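Local coordinates for protein pectinesterase (Aspergillus niger, PDB 5C1E) that hydrolyses the methyl esters of pectin to leave galacturonosyl units and methanol, and is probably involved in the maceration and soft-rotting of plant tissue, at residues 231-245 with 258-272. Residues are numbered along the deposited sequence; the frame is centred on the assembly and turned at random.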
loop_
_atom_site.group_PDB
_atom_site.type_symbol
_atom_site.label_atom_id
_atom_site.label_comp_id
_atom_site.label_asym_id
_atom_site.label_seq_id
_atom_site.Cartn_x
_atom_site.Cartn_y
_atom_site.Cartn_z
ATOM N N TYR A 231 6.673 12.518 5.425
ATOM C CA TYR A 231 6.107 11.874 6.600
ATOM C C TYR A 231 5.652 12.992 7.531
ATOM O O TYR A 231 6.464 13.823 7.951
ATOM C CB TYR A 231 7.141 11.018 7.331
ATOM C CG TYR A 231 7.513 9.684 6.691
ATOM C CD1 TYR A 231 8.354 9.637 5.582
ATOM C CD2 TYR A 231 7.128 8.479 7.261
ATOM C CE1 TYR A 231 8.735 8.421 5.015
ATOM C CE2 TYR A 231 7.506 7.257 6.708
ATOM C CZ TYR A 231 8.299 7.232 5.573
ATOM O OH TYR A 231 8.702 6.027 5.009
ATOM N N GLN A 232 4.357 13.032 7.817
ATOM C CA GLN A 232 3.773 14.126 8.590
ATOM C C GLN A 232 2.808 13.619 9.654
ATOM O O GLN A 232 2.089 12.622 9.451
ATOM C CB GLN A 232 3.060 15.119 7.655
ATOM C CG GLN A 232 2.027 14.499 6.747
ATOM C CD GLN A 232 1.409 15.499 5.777
ATOM O OE1 GLN A 232 2.085 16.376 5.269
ATOM N NE2 GLN A 232 0.144 15.327 5.478
ATOM N N ASN A 233 2.774 14.314 10.791
ATOM C CA ASN A 233 1.833 13.983 11.854
ATOM C C ASN A 233 1.871 12.505 12.261
ATOM O O ASN A 233 0.843 11.944 12.652
ATOM C CB ASN A 233 0.408 14.349 11.426
ATOM C CG ASN A 233 0.273 15.789 10.983
ATOM O OD1 ASN A 233 0.724 16.696 11.670
ATOM N ND2 ASN A 233 -0.377 16.007 9.835
ATOM N N SER A 234 3.051 11.885 12.171
ATOM C CA SER A 234 3.187 10.454 12.354
ATOM C C SER A 234 4.097 10.097 13.509
ATOM O O SER A 234 4.904 10.921 13.970
ATOM C CB SER A 234 3.748 9.801 11.084
ATOM O OG SER A 234 2.847 9.907 10.014
ATOM N N VAL A 235 3.951 8.860 13.972
ATOM C CA VAL A 235 4.801 8.293 15.002
ATOM C C VAL A 235 5.896 7.434 14.375
ATOM O O VAL A 235 5.609 6.475 13.648
ATOM C CB VAL A 235 4.004 7.461 16.021
ATOM C CG1 VAL A 235 4.918 7.025 17.164
ATOM C CG2 VAL A 235 2.845 8.275 16.583
ATOM N N LEU A 236 7.140 7.785 14.670
ATOM C CA LEU A 236 8.314 7.082 14.152
ATOM C C LEU A 236 9.050 6.447 15.316
ATOM O O LEU A 236 9.541 7.166 16.210
ATOM C CB LEU A 236 9.238 8.060 13.453
ATOM C CG LEU A 236 8.648 8.854 12.278
ATOM C CD1 LEU A 236 9.722 9.816 11.808
ATOM C CD2 LEU A 236 8.201 7.929 11.159
ATOM N N SER A 237 9.128 5.116 15.323
ATOM C CA SER A 237 9.808 4.421 16.412
ATOM C C SER A 237 11.330 4.529 16.268
ATOM O O SER A 237 11.840 5.061 15.272
ATOM C CB SER A 237 9.376 2.957 16.474
ATOM O OG SER A 237 10.103 2.158 15.562
ATOM N N ASP A 238 12.048 3.975 17.242
ATOM C CA ASP A 238 13.512 4.010 17.224
ATOM C C ASP A 238 14.161 3.191 16.109
ATOM O O ASP A 238 15.378 3.161 16.011
ATOM C CB ASP A 238 14.095 3.599 18.586
ATOM C CG ASP A 238 13.969 2.104 18.876
ATOM O OD1 ASP A 238 13.351 1.344 18.097
ATOM O OD2 ASP A 238 14.501 1.686 19.924
ATOM N N ILE A 239 13.370 2.538 15.258
ATOM C CA ILE A 239 13.948 1.908 14.061
ATOM C C ILE A 239 14.563 2.895 13.070
ATOM O O ILE A 239 15.447 2.517 12.303
ATOM C CB ILE A 239 12.951 0.989 13.310
ATOM C CG1 ILE A 239 11.744 1.770 12.746
ATOM C CG2 ILE A 239 12.504 -0.142 14.231
ATOM C CD1 ILE A 239 10.875 0.943 11.821
ATOM N N ILE A 240 14.107 4.144 13.077
ATOM C CA ILE A 240 14.574 5.116 12.074
ATOM C C ILE A 240 16.002 5.583 12.345
ATOM O O ILE A 240 16.306 6.166 13.395
ATOM C CB ILE A 240 13.612 6.317 11.938
ATOM C CG1 ILE A 240 12.204 5.833 11.558
ATOM C CG2 ILE A 240 14.144 7.318 10.914
ATOM C CD1 ILE A 240 12.144 4.990 10.299
ATOM N N ASN A 241 16.880 5.321 11.386
ATOM C CA ASN A 241 18.252 5.777 11.458
ATOM C C ASN A 241 18.292 7.307 11.585
ATOM O O ASN A 241 17.504 7.997 10.965
ATOM C CB ASN A 241 18.999 5.307 10.213
ATOM C CG ASN A 241 20.466 5.649 10.258
ATOM O OD1 ASN A 241 20.851 6.782 9.998
ATOM N ND2 ASN A 241 21.292 4.675 10.631
ATOM N N PRO A 242 19.208 7.848 12.400
ATOM C CA PRO A 242 19.278 9.308 12.546
ATOM C C PRO A 242 19.392 10.114 11.244
ATOM O O PRO A 242 18.869 11.215 11.177
ATOM C CB PRO A 242 20.519 9.511 13.406
ATOM C CG PRO A 242 20.590 8.287 14.248
ATOM C CD PRO A 242 19.965 7.160 13.463
ATOM N N LYS A 243 20.063 9.573 10.232
ATOM C CA LYS A 243 20.140 10.245 8.922
ATOM C C LYS A 243 18.778 10.330 8.203
ATOM O O LYS A 243 18.597 11.160 7.303
ATOM C CB LYS A 243 21.199 9.590 8.041
ATOM C CG LYS A 243 22.595 9.606 8.655
ATOM C CD LYS A 243 23.675 9.088 7.717
ATOM C CE LYS A 243 23.445 7.655 7.232
ATOM N NZ LYS A 243 23.514 6.627 8.308
ATOM N N GLY A 244 17.849 9.450 8.576
ATOM C CA GLY A 244 16.480 9.468 8.073
ATOM C C GLY A 244 16.331 8.848 6.693
ATOM O O GLY A 244 15.500 7.957 6.482
ATOM N N TRP A 245 17.111 9.343 5.745
ATOM C CA TRP A 245 17.018 8.908 4.365
ATOM C C TRP A 245 18.362 8.378 3.875
ATOM O O TRP A 245 19.415 8.743 4.417
ATOM C CB TRP A 245 16.559 10.065 3.498
ATOM C CG TRP A 245 15.340 10.775 4.015
ATOM C CD1 TRP A 245 15.308 11.789 4.929
ATOM C CD2 TRP A 245 13.974 10.524 3.654
ATOM N NE1 TRP A 245 14.007 12.183 5.158
ATOM C CE2 TRP A 245 13.172 11.413 4.398
ATOM C CE3 TRP A 245 13.355 9.634 2.784
ATOM C CZ2 TRP A 245 11.792 11.463 4.258
ATOM C CZ3 TRP A 245 11.991 9.659 2.665
ATOM C CH2 TRP A 245 11.217 10.574 3.386
ATOM N N GLU A 258 9.798 16.096 6.484
ATOM C CA GLU A 258 9.086 15.682 7.686
ATOM C C GLU A 258 8.351 16.868 8.298
ATOM O O GLU A 258 8.837 17.992 8.250
ATOM C CB GLU A 258 10.049 15.118 8.694
ATOM C CG GLU A 258 10.590 13.750 8.340
ATOM C CD GLU A 258 11.659 13.340 9.324
ATOM O OE1 GLU A 258 11.296 12.683 10.322
ATOM O OE2 GLU A 258 12.836 13.715 9.121
ATOM N N TYR A 259 7.173 16.628 8.862
ATOM C CA TYR A 259 6.423 17.705 9.498
ATOM C C TYR A 259 5.622 17.186 10.681
ATOM O O TYR A 259 4.712 16.378 10.509
ATOM C CB TYR A 259 5.478 18.407 8.515
ATOM C CG TYR A 259 4.796 19.587 9.170
ATOM C CD1 TYR A 259 5.450 20.813 9.283
ATOM C CD2 TYR A 259 3.528 19.465 9.731
ATOM C CE1 TYR A 259 4.855 21.889 9.915
ATOM C CE2 TYR A 259 2.925 20.536 10.368
ATOM C CZ TYR A 259 3.599 21.747 10.456
ATOM O OH TYR A 259 3.016 22.830 11.075
ATOM N N ASN A 260 5.961 17.673 11.874
ATOM C CA ASN A 260 5.196 17.379 13.088
ATOM C C ASN A 260 5.098 15.879 13.410
ATOM O O ASN A 260 4.027 15.384 13.752
ATOM C CB ASN A 260 3.780 17.989 12.991
ATOM C CG ASN A 260 3.047 17.965 14.328
ATOM O OD1 ASN A 260 3.641 18.256 15.363
ATOM N ND2 ASN A 260 1.777 17.558 14.314
ATOM N N ASN A 261 6.216 15.161 13.315
ATOM C CA ASN A 261 6.250 13.770 13.737
ATOM C C ASN A 261 6.670 13.663 15.202
ATOM O O ASN A 261 7.277 14.591 15.768
ATOM C CB ASN A 261 7.219 12.967 12.868
ATOM C CG ASN A 261 6.808 12.945 11.408
ATOM O OD1 ASN A 261 5.625 12.811 11.081
ATOM N ND2 ASN A 261 7.782 13.069 10.524
ATOM N N SER A 262 6.362 12.520 15.793
ATOM C CA SER A 262 6.741 12.224 17.163
ATOM C C SER A 262 7.388 10.843 17.265
ATOM O O SER A 262 7.525 10.143 16.272
ATOM C CB SER A 262 5.505 12.311 18.048
ATOM O OG SER A 262 4.606 11.236 17.804
ATOM N N GLY A 263 7.797 10.467 18.478
ATOM C CA GLY A 263 8.397 9.156 18.725
ATOM C C GLY A 263 9.912 9.170 18.762
ATOM O O GLY A 263 10.562 10.139 18.372
ATOM N N ALA A 264 10.476 8.059 19.207
ATOM C CA ALA A 264 11.907 7.954 19.412
ATOM C C ALA A 264 12.700 8.158 18.126
ATOM O O ALA A 264 13.836 8.601 18.185
ATOM C CB ALA A 264 12.250 6.616 20.052
ATOM N N GLY A 265 12.094 7.877 16.967
ATOM C CA GLY A 265 12.782 8.057 15.683
ATOM C C GLY A 265 12.581 9.383 14.963
ATOM O O GLY A 265 13.005 9.537 13.793
ATOM N N SER A 266 11.978 10.356 15.657
ATOM C CA SER A 266 11.585 11.615 15.030
ATOM C C SER A 266 12.546 12.786 15.238
ATOM O O SER A 266 12.264 13.873 14.776
ATOM C CB SER A 266 10.208 12.043 15.539
ATOM O OG SER A 266 10.226 12.300 16.942
ATOM N N ASP A 267 13.656 12.597 15.940
ATOM C CA ASP A 267 14.614 13.703 16.088
ATOM C C ASP A 267 15.200 13.976 14.699
ATOM O O ASP A 267 15.698 13.062 14.079
ATOM C CB ASP A 267 15.718 13.309 17.062
ATOM C CG ASP A 267 16.620 14.476 17.456
ATOM O OD1 ASP A 267 16.793 15.443 16.699
ATOM O OD2 ASP A 267 17.180 14.398 18.562
ATOM N N THR A 268 15.128 15.218 14.224
ATOM C CA THR A 268 15.608 15.575 12.875
ATOM C C THR A 268 17.000 16.224 12.842
ATOM O O THR A 268 17.459 16.613 11.779
ATOM C CB THR A 268 14.626 16.532 12.151
ATOM O OG1 THR A 268 14.499 17.747 12.893
ATOM C CG2 THR A 268 13.237 15.887 11.978
ATOM N N SER A 269 17.690 16.322 13.982
ATOM C CA SER A 269 18.950 17.095 14.037
ATOM C C SER A 269 20.121 16.464 13.261
ATOM O O SER A 269 21.063 17.164 12.907
ATOM C CB SER A 269 19.369 17.355 15.500
ATOM O OG SER A 269 19.840 16.163 16.101
ATOM N N ASP A 270 20.073 15.156 12.996
ATOM C CA ASP A 270 21.137 14.496 12.235
ATOM C C ASP A 270 20.676 14.066 10.833
ATOM O O ASP A 270 21.347 13.288 10.186
ATOM C CB ASP A 270 21.668 13.270 12.980
ATOM C CG ASP A 270 22.515 13.630 14.196
ATOM O OD1 ASP A 270 23.023 14.765 14.274
ATOM O OD2 ASP A 270 22.685 12.760 15.069
ATOM N N ARG A 271 19.548 14.586 10.375
ATOM C CA ARG A 271 18.996 14.165 9.071
ATOM C C ARG A 271 19.876 14.568 7.905
ATOM O O ARG A 271 20.628 15.540 7.979
ATOM C CB ARG A 271 17.604 14.750 8.858
ATOM C CG ARG A 271 16.568 14.192 9.817
ATOM C CD ARG A 271 16.163 12.767 9.433
ATOM N NE ARG A 271 14.950 12.345 10.138
ATOM C CZ ARG A 271 14.877 11.447 11.130
ATOM N NH1 ARG A 271 15.948 10.808 11.594
ATOM N NH2 ARG A 271 13.695 11.184 11.667
ATOM N N GLU A 272 19.758 13.795 6.834
ATOM C CA GLU A 272 20.377 14.084 5.553
ATOM C C GLU A 272 19.310 14.007 4.469
ATOM O O GLU A 272 18.279 13.352 4.647
ATOM C CB GLU A 272 21.503 13.084 5.235
ATOM C CG GLU A 272 22.703 13.152 6.171
ATOM C CD GLU A 272 23.802 12.147 5.820
ATOM O OE1 GLU A 272 23.669 11.397 4.816
ATOM O OE2 GLU A 272 24.811 12.101 6.564
HETATM O O HOH W 1 2.767 12.040 16.337
HETATM O O HOH W 2 16.077 9.002 13.874
HETATM O O HOH W 3 18.341 12.902 13.335
#
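Arg271 reaches across to the loop at Pro242 and Gly244. Its CB lies near Lys243 O, and its CG near Pro242 O. The chain bends at CG (chi2 -75°), which brings Arg271 CD to 3.6 Å from Gly244 CA. Arg271 NH2 donates to Glu258 OE1 in a nearly straight bond and, in the guanidinium plane, to Gly265 O at 2.8 Å. The NE to Glu258 OE2 half of this salt bridge is less certain. Arg271 NH1 donates to Pro242 O at 3.0 Å, from above the carbonyl plane, and also to a water. These in-plane bonds fix the rotation of the guanidinium. Gly244 CA lies over one of its faces and Asp267 O over the opposite one, offset toward the rim.

Leu236 lies beside this network, with CD1 3.6 Å from Glu258 OE1. Farther along, the Asn261 side-chain amide bridges two backbone positions of 231-245. Its OD1 takes Ser234 N on a lone pair at 2.9 Å, while its ND2 donates to Tyr231 O. Tyr231 O also accepts from Tyr259 N, so two bonds grip it. At the neighbouring turn the amides of Asn233 and Asn260 stand 76° apart. Asn260 ND2 meets Asn233 OD1 at 3.0 Å in a nearly straight bond (170°). Beyond Arg271, Lys243 and Glu272 run side by side. CD of Lys243 packs 3.4 Å from Glu272 OE2, but NZ folds back to Asn241 OD1.

The arrangement is the stacking of successive coils in a parallel beta-helix, the fold of pectin methylesterases. Strand 255-259 pairs in parallel with strand 228-232 and is the outermost strand of its sheet. Ser262 extends the pairing past strand 235-236, which ends the second sheet. Ile240, Trp245 and Glu258 touch Leu219 of strand 217-220, and Tyr231 touches strand 182-187.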